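PDB 2Q01: uronate isomerase from Caulobacter crescentus, which catalyses the reversible isomerisation of D-glucuronate to D-fructuronate and of D-galacturonate to D-tagaturonate in pentose and glucuronate interconversion. Local coordinates for residues P54-D57 / A58-L62; W118-H121 / V122-Q125; A158-R162 / F163-T167; A289-L292 / T293-A296; H316-G319 / L320-H324. All coordinates share one frame; numbering follows the deposited sequence.

Interaction 1. Residues P54-D57 / A58-L62; sequences PFQD and ATDLL
F55 and L61 make the apolar contact of this local turn. The methyl CD1 of L61 sits over the centre of the F55 ring, 3.6 Å from the ring centroid and 13° off the ring normal, which makes it a CH-pi contact over the face. The two side chains cross at about a right angle. With CG anti to the backbone N (chi1 176°), the L61 branch swings back toward the loop and carries CD1 onto the ring.

The polar side chains lie apart from this pair. The amide of Q56 is stacked on the carboxylate of D60, their planes 12° apart, with Q56 CD 3.9 Å from D60 OD1; this is packing of flat groups. D57 OD2 and D60 OD2 approach to 3.8 Å, two like charges whose carboxylate planes are almost perpendicular, so mutual repulsion is likely to cost something here.

Backbone bonding is modest: L61 N reaches D57 O at 3.3 Å, a weak and bent bond at the first turn of the helix.

The loop 54-57 thus leads from helix 47-51, whose W48 meets F55 edge-to-face, into helix 58-63, which packs through A58 and T59 against helices 96-105 and 138-149.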
# COMPACT_ATOMS: atom_id res chain seq x y z
N PRO B 54 -22.51 39.13 -2.31
CA PRO B 54 -22.37 38.35 -1.08
C PRO B 54 -22.97 36.95 -1.19
O PRO B 54 -23.89 36.73 -1.98
CB PRO B 54 -23.18 39.16 -0.05
CG PRO B 54 -23.44 40.48 -0.69
CD PRO B 54 -23.48 40.23 -2.15
N PHE B 55 -22.44 36.02 -0.41
CA PHE B 55 -23.05 34.70 -0.23
C PHE B 55 -24.30 34.85 0.65
O PHE B 55 -24.44 35.84 1.38
CB PHE B 55 -22.06 33.72 0.39
CG PHE B 55 -20.75 33.61 -0.36
CD1 PHE B 55 -20.65 32.83 -1.51
CD2 PHE B 55 -19.62 34.27 0.10
CE1 PHE B 55 -19.44 32.72 -2.20
CE2 PHE B 55 -18.40 34.17 -0.59
CZ PHE B 55 -18.31 33.39 -1.74
N GLN B 56 -25.21 33.88 0.58
CA GLN B 56 -26.51 34.04 1.24
C GLN B 56 -26.71 33.26 2.55
O GLN B 56 -27.13 33.84 3.55
CB GLN B 56 -27.67 33.81 0.26
CG GLN B 56 -27.51 32.62 -0.67
CD GLN B 56 -28.76 32.35 -1.48
OE1 GLN B 56 -28.80 32.59 -2.69
NE2 GLN B 56 -29.80 31.85 -0.82
N ASP B 57 -26.41 31.96 2.53
CA ASP B 57 -26.71 31.07 3.66
C ASP B 57 -25.48 30.37 4.19
O ASP B 57 -24.46 30.28 3.51
CB ASP B 57 -27.72 29.99 3.24
CG ASP B 57 -29.10 30.54 2.94
OD1 ASP B 57 -29.48 31.59 3.51
OD2 ASP B 57 -29.81 29.91 2.13
N ALA B 58 -25.59 29.84 5.41
CA ALA B 58 -24.62 28.89 5.94
C ALA B 58 -24.70 27.58 5.15
O ALA B 58 -23.70 26.91 4.95
CB ALA B 58 -24.89 28.63 7.41
N THR B 59 -25.92 27.25 4.72
CA THR B 59 -26.18 26.06 3.92
C THR B 59 -25.63 26.21 2.49
O THR B 59 -24.92 25.33 2.00
CB THR B 59 -27.68 25.73 3.92
OG1 THR B 59 -28.09 25.45 5.26
CG2 THR B 59 -27.99 24.53 3.04
N ASP B 60 -25.94 27.34 1.85
CA ASP B 60 -25.50 27.59 0.47
C ASP B 60 -23.99 27.75 0.29
O ASP B 60 -23.47 27.55 -0.81
CB ASP B 60 -26.22 28.80 -0.12
CG ASP B 60 -27.37 28.40 -1.01
OD1 ASP B 60 -27.34 28.77 -2.21
OD2 ASP B 60 -28.29 27.70 -0.54
N LEU B 61 -23.29 28.08 1.37
CA LEU B 61 -21.85 28.31 1.32
C LEU B 61 -21.05 27.09 1.76
O LEU B 61 -20.04 26.74 1.14
CB LEU B 61 -21.49 29.54 2.17
CG LEU B 61 -20.02 29.94 2.35
CD1 LEU B 61 -19.45 30.53 1.07
CD2 LEU B 61 -19.89 30.92 3.49
N LEU B 62 -21.52 26.43 2.82
CA LEU B 62 -20.75 25.36 3.44
C LEU B 62 -21.30 23.96 3.17
O LEU B 62 -20.53 23.03 2.92
CB LEU B 62 -20.64 25.58 4.96
CG LEU B 62 -19.91 26.84 5.45
CD1 LEU B 62 -20.36 27.20 6.85
CD2 LEU B 62 -18.40 26.68 5.39

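Interaction 2. Residues W118-H121 / V122-Q125; sequences WLNH and VFSQ
The F123 ring has the carbonyl oxygen of L119 over one face, 3.1 Å above the plane and displaced from the ring centre, and N120 OD1 at its edge, 3.7 Å from F123 CD1. The amide plane of N120 is turned 60° from the ring. OD1 is buried here with no partner in the model, against the ring edge. The H121 ring carries Q125 CG on one face, 4.0 Å from the centroid and 13° off the normal, a CH-pi contact. A bend at chi2 turns the rest of the Q125 chain away from this ring.

L119 CB also touches F123 CE1 at 4.2 Å. Replacing F123 with an alanine would probably leave the L119 carbonyl and N120 OD1 without the ring that packs on them, and remove the edge-to-face partner of Y141.

N120 O accepts twice, from S124 N and from S124 OG, the latter at 2.7 Å. The hydroxyl is placed by its chi1 of 68°, which sets OG between the backbone N and the carbonyl carbon. H121 O receives Q125 N at 2.8 Å.

The successive i to i+4 backbone bonds are those of an alpha-helix, with a wider pi-type turn at 122-125, and the bond from S124 OG to N120 O is a common way for a helical serine to be satisfied; this is the latter part of helix 114-126, buried beside helix 425-445.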
# COMPACT_ATOMS: atom_id res chain seq x y z
N TRP B 118 -10.91 21.06 8.90
CA TRP B 118 -11.18 22.22 8.02
C TRP B 118 -12.35 23.08 8.48
O TRP B 118 -12.24 24.30 8.50
CB TRP B 118 -11.41 21.80 6.57
CG TRP B 118 -10.31 21.01 5.93
CD1 TRP B 118 -8.96 21.19 6.09
CD2 TRP B 118 -10.47 19.94 5.00
NE1 TRP B 118 -8.27 20.28 5.33
CE2 TRP B 118 -9.17 19.50 4.65
CE3 TRP B 118 -11.58 19.29 4.43
CZ2 TRP B 118 -8.95 18.44 3.75
CZ3 TRP B 118 -11.36 18.24 3.54
CH2 TRP B 118 -10.05 17.83 3.21
N LEU B 119 -13.45 22.44 8.85
CA LEU B 119 -14.65 23.16 9.27
C LEU B 119 -14.49 23.84 10.62
O LEU B 119 -15.00 24.94 10.81
CB LEU B 119 -15.87 22.24 9.30
CG LEU B 119 -16.62 21.98 7.99
CD1 LEU B 119 -17.69 20.95 8.25
CD2 LEU B 119 -17.23 23.26 7.44
N ASN B 120 -13.79 23.19 11.55
CA ASN B 120 -13.51 23.82 12.85
C ASN B 120 -12.51 24.96 12.75
O ASN B 120 -12.54 25.87 13.58
CB ASN B 120 -13.08 22.79 13.90
CG ASN B 120 -14.26 21.93 14.39
OD1 ASN B 120 -15.38 22.42 14.56
ND2 ASN B 120 -13.99 20.66 14.63
N HIS B 121 -11.63 24.92 11.75
CA HIS B 121 -10.78 26.05 11.40
C HIS B 121 -11.65 27.21 10.91
O HIS B 121 -11.46 28.34 11.35
CB HIS B 121 -9.75 25.64 10.33
CG HIS B 121 -8.76 26.70 9.97
ND1 HIS B 121 -7.40 26.54 10.15
CD2 HIS B 121 -8.92 27.92 9.39
CE1 HIS B 121 -6.77 27.63 9.73
NE2 HIS B 121 -7.67 28.48 9.27
N VAL B 122 -12.61 26.92 10.04
CA VAL B 122 -13.52 27.94 9.51
C VAL B 122 -14.38 28.55 10.63
O VAL B 122 -14.53 29.76 10.72
CB VAL B 122 -14.42 27.38 8.37
CG1 VAL B 122 -15.42 28.42 7.89
CG2 VAL B 122 -13.57 26.92 7.21
N PHE B 123 -14.90 27.69 11.51
CA PHE B 123 -15.76 28.12 12.60
C PHE B 123 -15.03 28.99 13.61
O PHE B 123 -15.55 30.02 14.03
CB PHE B 123 -16.39 26.93 13.33
CG PHE B 123 -17.38 26.15 12.50
CD1 PHE B 123 -17.60 24.80 12.77
CD2 PHE B 123 -18.09 26.75 11.47
CE1 PHE B 123 -18.52 24.07 12.03
CE2 PHE B 123 -19.00 26.02 10.72
CZ PHE B 123 -19.22 24.68 11.00
N SER B 124 -13.81 28.59 13.98
CA SER B 124 -13.05 29.28 15.02
C SER B 124 -12.19 30.44 14.53
O SER B 124 -12.06 31.44 15.24
CB SER B 124 -12.18 28.29 15.80
OG SER B 124 -11.15 27.77 14.98
N GLN B 125 -11.61 30.31 13.34
CA GLN B 125 -10.72 31.35 12.81
C GLN B 125 -11.41 32.36 11.90
O GLN B 125 -11.07 33.54 11.92
CB GLN B 125 -9.51 30.74 12.08
CG GLN B 125 -8.74 29.68 12.86
CD GLN B 125 -8.03 30.23 14.07
OE1 GLN B 125 -8.19 29.72 15.18
NE2 GLN B 125 -7.24 31.28 13.87

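Interaction 3. Residues A158-R162 / F163-T167; sequences ALFDR and FNIET
A Schellman motif ends helix 156-162 and turns the chain into strand 165-169 of the parallel three-stranded sheet. L159, F160 and D161 supply the carbonyls and F163, N164 and I165 the amides. N164 is the first residue to leave helical angles, with phi at +64°. I165 N returns to F160 O in a nearly straight but weak bond of 3.3 Å, and N164 N reaches D161 O at 3.2 Å from well above the carbonyl plane. One residue earlier, F163 N keeps the ordinary helical bond to L159 O.

Two side-chain pairs pack across the turn. F160 and I165 cross at about a right angle: CB of I165 lies over the centre of the F160 ring, 3.9 Å from the centroid, while CG2 meets F160 CZ at 3.7 Å. F160 has CG anti to its own amide nitrogen (chi1 -170°), which brings one ring face against the I165 branch. L159 and F163 instead lie side by side and point the same way, L159 CD2 touching F163 CZ at 3.8 Å; the L159 carbonyl oxygen also rests over a face of the F163 ring.

Water 1 bridges two carbonyls, lying 3.2 Å from F160 O and 2.9 Å from I165 O. The carboxylate of D161 is held by R480 and W189, outside the turn.

Chemically, F160 O and D161 O near the helix end are met by amides from beyond it, and the reversal combines a weak, straight bond from I165 N with the packing of the I165 branch on the F160 ring.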
# COMPACT_ATOMS: atom_id res chain seq x y z
N ALA B 158 -13.11 40.91 -0.44
CA ALA B 158 -12.64 41.28 0.90
C ALA B 158 -12.05 40.08 1.63
O ALA B 158 -11.06 40.22 2.36
CB ALA B 158 -13.77 41.89 1.71
N LEU B 159 -12.65 38.91 1.43
CA LEU B 159 -12.17 37.66 2.01
C LEU B 159 -10.88 37.18 1.35
O LEU B 159 -9.99 36.66 2.02
CB LEU B 159 -13.24 36.58 1.88
CG LEU B 159 -14.38 36.56 2.89
CD1 LEU B 159 -15.53 35.69 2.39
CD2 LEU B 159 -13.91 36.08 4.25
N PHE B 160 -10.78 37.37 0.03
CA PHE B 160 -9.58 37.07 -0.75
C PHE B 160 -8.37 37.81 -0.20
O PHE B 160 -7.27 37.26 -0.14
CB PHE B 160 -9.83 37.47 -2.21
CG PHE B 160 -8.77 37.00 -3.19
CD1 PHE B 160 -8.96 35.83 -3.91
CD2 PHE B 160 -7.63 37.75 -3.43
CE1 PHE B 160 -8.01 35.40 -4.83
CE2 PHE B 160 -6.67 37.34 -4.35
CZ PHE B 160 -6.87 36.16 -5.05
N ASP B 161 -8.57 39.07 0.19
CA ASP B 161 -7.50 39.90 0.73
C ASP B 161 -7.15 39.54 2.17
O ASP B 161 -5.97 39.49 2.54
CB ASP B 161 -7.86 41.38 0.62
CG ASP B 161 -8.17 41.79 -0.81
OD1 ASP B 161 -8.92 42.77 -1.00
OD2 ASP B 161 -7.66 41.13 -1.74
N ARG B 162 -8.17 39.26 2.98
CA ARG B 162 -7.99 38.85 4.37
C ARG B 162 -7.28 37.50 4.48
O ARG B 162 -6.51 37.28 5.41
CB ARG B 162 -9.34 38.77 5.09
CG ARG B 162 -9.21 38.82 6.61
CD ARG B 162 -10.04 37.75 7.28
NE ARG B 162 -11.47 38.05 7.24
CZ ARG B 162 -12.37 37.52 8.07
NH1 ARG B 162 -12.00 36.67 9.02
NH2 ARG B 162 -13.64 37.86 7.95
N PHE B 163 -7.54 36.61 3.52
CA PHE B 163 -6.94 35.27 3.51
C PHE B 163 -5.49 35.28 3.04
O PHE B 163 -4.77 34.29 3.20
CB PHE B 163 -7.77 34.31 2.65
CG PHE B 163 -9.10 33.91 3.25
CD1 PHE B 163 -9.36 34.07 4.61
CD2 PHE B 163 -10.08 33.33 2.44
CE1 PHE B 163 -10.58 33.68 5.15
CE2 PHE B 163 -11.30 32.94 2.98
CZ PHE B 163 -11.56 33.12 4.33
N ASN B 164 -5.07 36.41 2.46
CA ASN B 164 -3.72 36.62 1.95
C ASN B 164 -3.43 35.68 0.78
O ASN B 164 -2.38 35.04 0.72
CB ASN B 164 -2.66 36.53 3.07
CG ASN B 164 -1.34 37.20 2.69
OD1 ASN B 164 -0.30 36.90 3.28
ND2 ASN B 164 -1.38 38.11 1.72
N ILE B 165 -4.38 35.59 -0.13
CA ILE B 165 -4.21 34.77 -1.32
C ILE B 165 -3.43 35.58 -2.33
O ILE B 165 -3.81 36.69 -2.69
CB ILE B 165 -5.55 34.26 -1.88
CG1 ILE B 165 -6.29 33.46 -0.80
CG2 ILE B 165 -5.32 33.41 -3.14
CD1 ILE B 165 -7.78 33.29 -1.03
N GLU B 166 -2.30 35.02 -2.76
CA GLU B 166 -1.48 35.65 -3.77
C GLU B 166 -1.99 35.30 -5.16
O GLU B 166 -2.20 36.19 -5.99
CB GLU B 166 -0.03 35.23 -3.60
CG GLU B 166 0.91 35.92 -4.56
CD GLU B 166 2.30 36.05 -4.01
OE1 GLU B 166 3.23 35.59 -4.70
OE2 GLU B 166 2.47 36.63 -2.91
N THR B 167 -2.18 34.01 -5.40
CA THR B 167 -2.66 33.48 -6.68
C THR B 167 -3.78 32.48 -6.42
O THR B 167 -3.65 31.62 -5.56
CB THR B 167 -1.51 32.78 -7.45
OG1 THR B 167 -0.47 33.72 -7.72
CG2 THR B 167 -2.00 32.17 -8.77
O HOH W 1 -4.94 39.05 -1.39

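Interaction 4. Residues A289-L292 / T293-A296; sequences AQML and TEMA
Q290 reaches one turn ahead along the helix to E294. Q290 NE2 donates to E294 OE2 at 2.7 Å, with an N-H...O angle of 142°. The acceptor lies only 3° out of the Q290 amide plane and is approached nearly along its C-O axis, although the two planar groups are turned 42° from each other. The Q290 chain bends at chi2, which brings the amide alongside the helix. Its OE1 accepts from L262 N, so both ends of the amide are engaged. A leucine in place of Q290 would probably leave E294 OE2 without this donor and L262 N without its acceptor. The same pair is joined through the backbone, E294 N meeting Q290 O at 3.0 Å.

M291, bent at chi2 and chi3, runs forward along the helix. Its SD comes 4.0 Å from E294 CB, and its CE meets M295 CE at 3.7 Å, a methyl-to-methyl contact between obliquely crossing chains. M295 N also bonds to M291 O at 2.9 Å.

L292 receives A296 N at its carbonyl oxygen, 3.3 Å away, while its side chain touches H252 and H254.

Helix 281-302 is thereby packed on several sides: M291, E294 and M295 touch helix 228-244, L292 and M295 reach strand 249-252 of the parallel four-stranded sheet, and T293 and A296 meet helix 343-349.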
# COMPACT_ATOMS: atom_id res chain seq x y z
N ALA B 289 -5.92 9.17 -25.01
CA ALA B 289 -4.48 8.91 -25.00
C ALA B 289 -3.70 9.75 -26.01
O ALA B 289 -2.67 10.33 -25.68
CB ALA B 289 -4.22 7.41 -25.22
N GLN B 290 -4.18 9.80 -27.25
CA GLN B 290 -3.51 10.57 -28.31
C GLN B 290 -3.54 12.06 -28.02
O GLN B 290 -2.56 12.76 -28.26
CB GLN B 290 -4.12 10.28 -29.69
CG GLN B 290 -3.53 11.11 -30.84
CD GLN B 290 -2.02 10.97 -30.95
OE1 GLN B 290 -1.47 9.88 -30.78
NE2 GLN B 290 -1.34 12.07 -31.26
N MET B 291 -4.65 12.53 -27.46
CA MET B 291 -4.80 13.94 -27.09
C MET B 291 -3.91 14.38 -25.93
O MET B 291 -3.56 15.55 -25.86
CB MET B 291 -6.26 14.28 -26.81
CG MET B 291 -7.14 14.35 -28.06
SD MET B 291 -6.46 15.33 -29.43
CE MET B 291 -6.54 16.96 -28.71
N LEU B 292 -3.55 13.46 -25.04
CA LEU B 292 -2.58 13.77 -23.99
C LEU B 292 -1.24 14.16 -24.60
O LEU B 292 -0.64 15.15 -24.19
CB LEU B 292 -2.40 12.60 -23.01
CG LEU B 292 -3.33 12.54 -21.80
CD1 LEU B 292 -2.83 11.53 -20.77
CD2 LEU B 292 -3.51 13.91 -21.14
N THR B 293 -0.81 13.40 -25.60
CA THR B 293 0.41 13.69 -26.36
C THR B 293 0.27 14.96 -27.19
O THR B 293 1.21 15.73 -27.32
CB THR B 293 0.77 12.50 -27.27
OG1 THR B 293 1.01 11.35 -26.46
CG2 THR B 293 2.02 12.77 -28.11
N GLU B 294 -0.93 15.19 -27.72
CA GLU B 294 -1.18 16.34 -28.58
C GLU B 294 -1.12 17.64 -27.78
O GLU B 294 -0.59 18.63 -28.27
CB GLU B 294 -2.51 16.17 -29.31
CG GLU B 294 -2.49 16.71 -30.74
CD GLU B 294 -1.56 15.94 -31.68
OE1 GLU B 294 -0.86 16.59 -32.48
OE2 GLU B 294 -1.54 14.70 -31.64
N MET B 295 -1.64 17.60 -26.55
CA MET B 295 -1.60 18.76 -25.64
C MET B 295 -0.18 19.08 -25.19
O MET B 295 0.15 20.23 -24.92
CB MET B 295 -2.48 18.54 -24.40
CG MET B 295 -3.98 18.46 -24.65
SD MET B 295 -4.81 20.00 -25.05
CE MET B 295 -5.06 19.81 -26.80
N ALA B 296 0.66 18.04 -25.10
CA ALA B 296 2.05 18.18 -24.71
C ALA B 296 2.88 18.77 -25.84
O ALA B 296 3.82 19.51 -25.59
CB ALA B 296 2.61 16.84 -24.31

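Interaction 5. Residues H316-G319 / L320-H324; sequences HNVG and LLNSH
N317 occupies the N-cap position of helix 318-323 and packs across it on L320, N317 CG lying 3.6 Å from L320 CB with the side chains at about a right angle. Its ND2 is 3.1 Å from L320 N, but both are donors and no bond joins them. The acceptor OD1 instead serves H377 and N351 of a neighbouring subunit, so the side chain at the cap is spent on the subunit interface.

The backbone donors fare more regularly. N317 O accepts from L321 N at 3.1 Å and V318 O from N322 N at 3.1 Å. G319 O takes S323 N at 3.1 Å, nearly straight at 160°, together with a weak bond from N322 N. The hydroxyl OG of S323 lies 3.3 Å from G319 O and is hydrogen-bonded with H324 ND1 at 2.8 Å. The S323 chi1 of 63° turns OG back toward the preceding turn.

H316, just before the cap, is bonded through both ring nitrogens to Y378 and V339 of the neighbouring subunit. This short helix follows strand 312-313 and precedes its antiparallel partner 332-333, with one flank against the second subunit.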
# COMPACT_ATOMS: atom_id res chain seq x y z
N HIS B 316 -20.40 6.73 -10.38
CA HIS B 316 -20.52 5.32 -10.01
C HIS B 316 -21.95 4.95 -9.60
O HIS B 316 -22.41 3.85 -9.90
CB HIS B 316 -19.54 5.02 -8.88
CG HIS B 316 -19.37 3.56 -8.59
ND1 HIS B 316 -20.14 2.89 -7.67
CD2 HIS B 316 -18.51 2.65 -9.10
CE1 HIS B 316 -19.76 1.63 -7.62
NE2 HIS B 316 -18.78 1.46 -8.48
N ASN B 317 -22.63 5.88 -8.93
CA ASN B 317 -24.05 5.74 -8.62
C ASN B 317 -24.84 6.17 -9.85
O ASN B 317 -24.89 7.36 -10.18
CB ASN B 317 -24.41 6.60 -7.41
CG ASN B 317 -25.66 6.13 -6.68
OD1 ASN B 317 -25.67 6.05 -5.45
ND2 ASN B 317 -26.73 5.85 -7.42
N VAL B 318 -25.45 5.19 -10.51
CA VAL B 318 -26.17 5.42 -11.77
C VAL B 318 -27.50 6.14 -11.50
O VAL B 318 -27.85 7.07 -12.22
CB VAL B 318 -26.40 4.10 -12.57
CG1 VAL B 318 -27.01 4.39 -13.93
CG2 VAL B 318 -25.09 3.35 -12.74
N GLY B 319 -28.20 5.70 -10.46
CA GLY B 319 -29.44 6.34 -10.02
C GLY B 319 -29.27 7.81 -9.69
O GLY B 319 -30.09 8.65 -10.10
N LEU B 320 -28.20 8.13 -8.98
CA LEU B 320 -27.84 9.50 -8.62
C LEU B 320 -27.42 10.35 -9.83
O LEU B 320 -27.62 11.56 -9.83
CB LEU B 320 -26.71 9.47 -7.58
CG LEU B 320 -26.25 10.73 -6.83
CD1 LEU B 320 -27.33 11.22 -5.88
CD2 LEU B 320 -24.97 10.42 -6.07
N LEU B 321 -26.84 9.71 -10.84
CA LEU B 321 -26.49 10.40 -12.09
C LEU B 321 -27.75 10.81 -12.88
O LEU B 321 -27.77 11.86 -13.53
CB LEU B 321 -25.56 9.54 -12.95
CG LEU B 321 -25.23 9.95 -14.40
CD1 LEU B 321 -24.47 11.27 -14.46
CD2 LEU B 321 -24.46 8.85 -15.11
N ASN B 322 -28.79 9.98 -12.81
CA ASN B 322 -30.07 10.28 -13.46
C ASN B 322 -30.82 11.41 -12.76
O ASN B 322 -31.27 12.35 -13.41
CB ASN B 322 -30.95 9.02 -13.55
CG ASN B 322 -30.38 7.95 -14.47
OD1 ASN B 322 -29.72 8.25 -15.46
ND2 ASN B 322 -30.64 6.69 -14.14
N SER B 323 -30.92 11.32 -11.43
CA SER B 323 -31.71 12.28 -10.65
C SER B 323 -31.00 13.61 -10.37
O SER B 323 -31.63 14.66 -10.43
CB SER B 323 -32.20 11.65 -9.34
OG SER B 323 -31.12 11.30 -8.50
N HIS B 324 -29.71 13.55 -10.07
CA HIS B 324 -28.95 14.74 -9.65
C HIS B 324 -27.85 15.18 -10.61
O HIS B 324 -27.62 16.37 -10.78
CB HIS B 324 -28.37 14.54 -8.24
CG HIS B 324 -29.40 14.56 -7.16
ND1 HIS B 324 -30.27 13.52 -6.94
CD2 HIS B 324 -29.70 15.50 -6.22
CE1 HIS B 324 -31.06 13.81 -5.92
NE2 HIS B 324 -30.73 15.00 -5.47

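Interactions 2 and 4 are buried turns within longer helices, whereas 1, 3 and 5 are partly buried and sit at helix ends. Interaction 1 enters a helix on a weak bond, interaction 3 leaves one through a Schellman motif, and interaction 5 starts one at an asparagine in the N-cap position whose OD1 is taken by the second subunit. Interactions 1 and 2 touch directly: L62 packs on L119, V122 and F123, the centres of the two interactions about 15 Å apart. Interaction 4 lies about 41 Å from interaction 2, centre to centre, on the opposite side of the chain's centre. CH-pi contacts recur in 1, 2 and 3; interaction 4 pairs an amide-carboxylate bond with methionine packing, and interaction 5, alone among the five, meets another subunit.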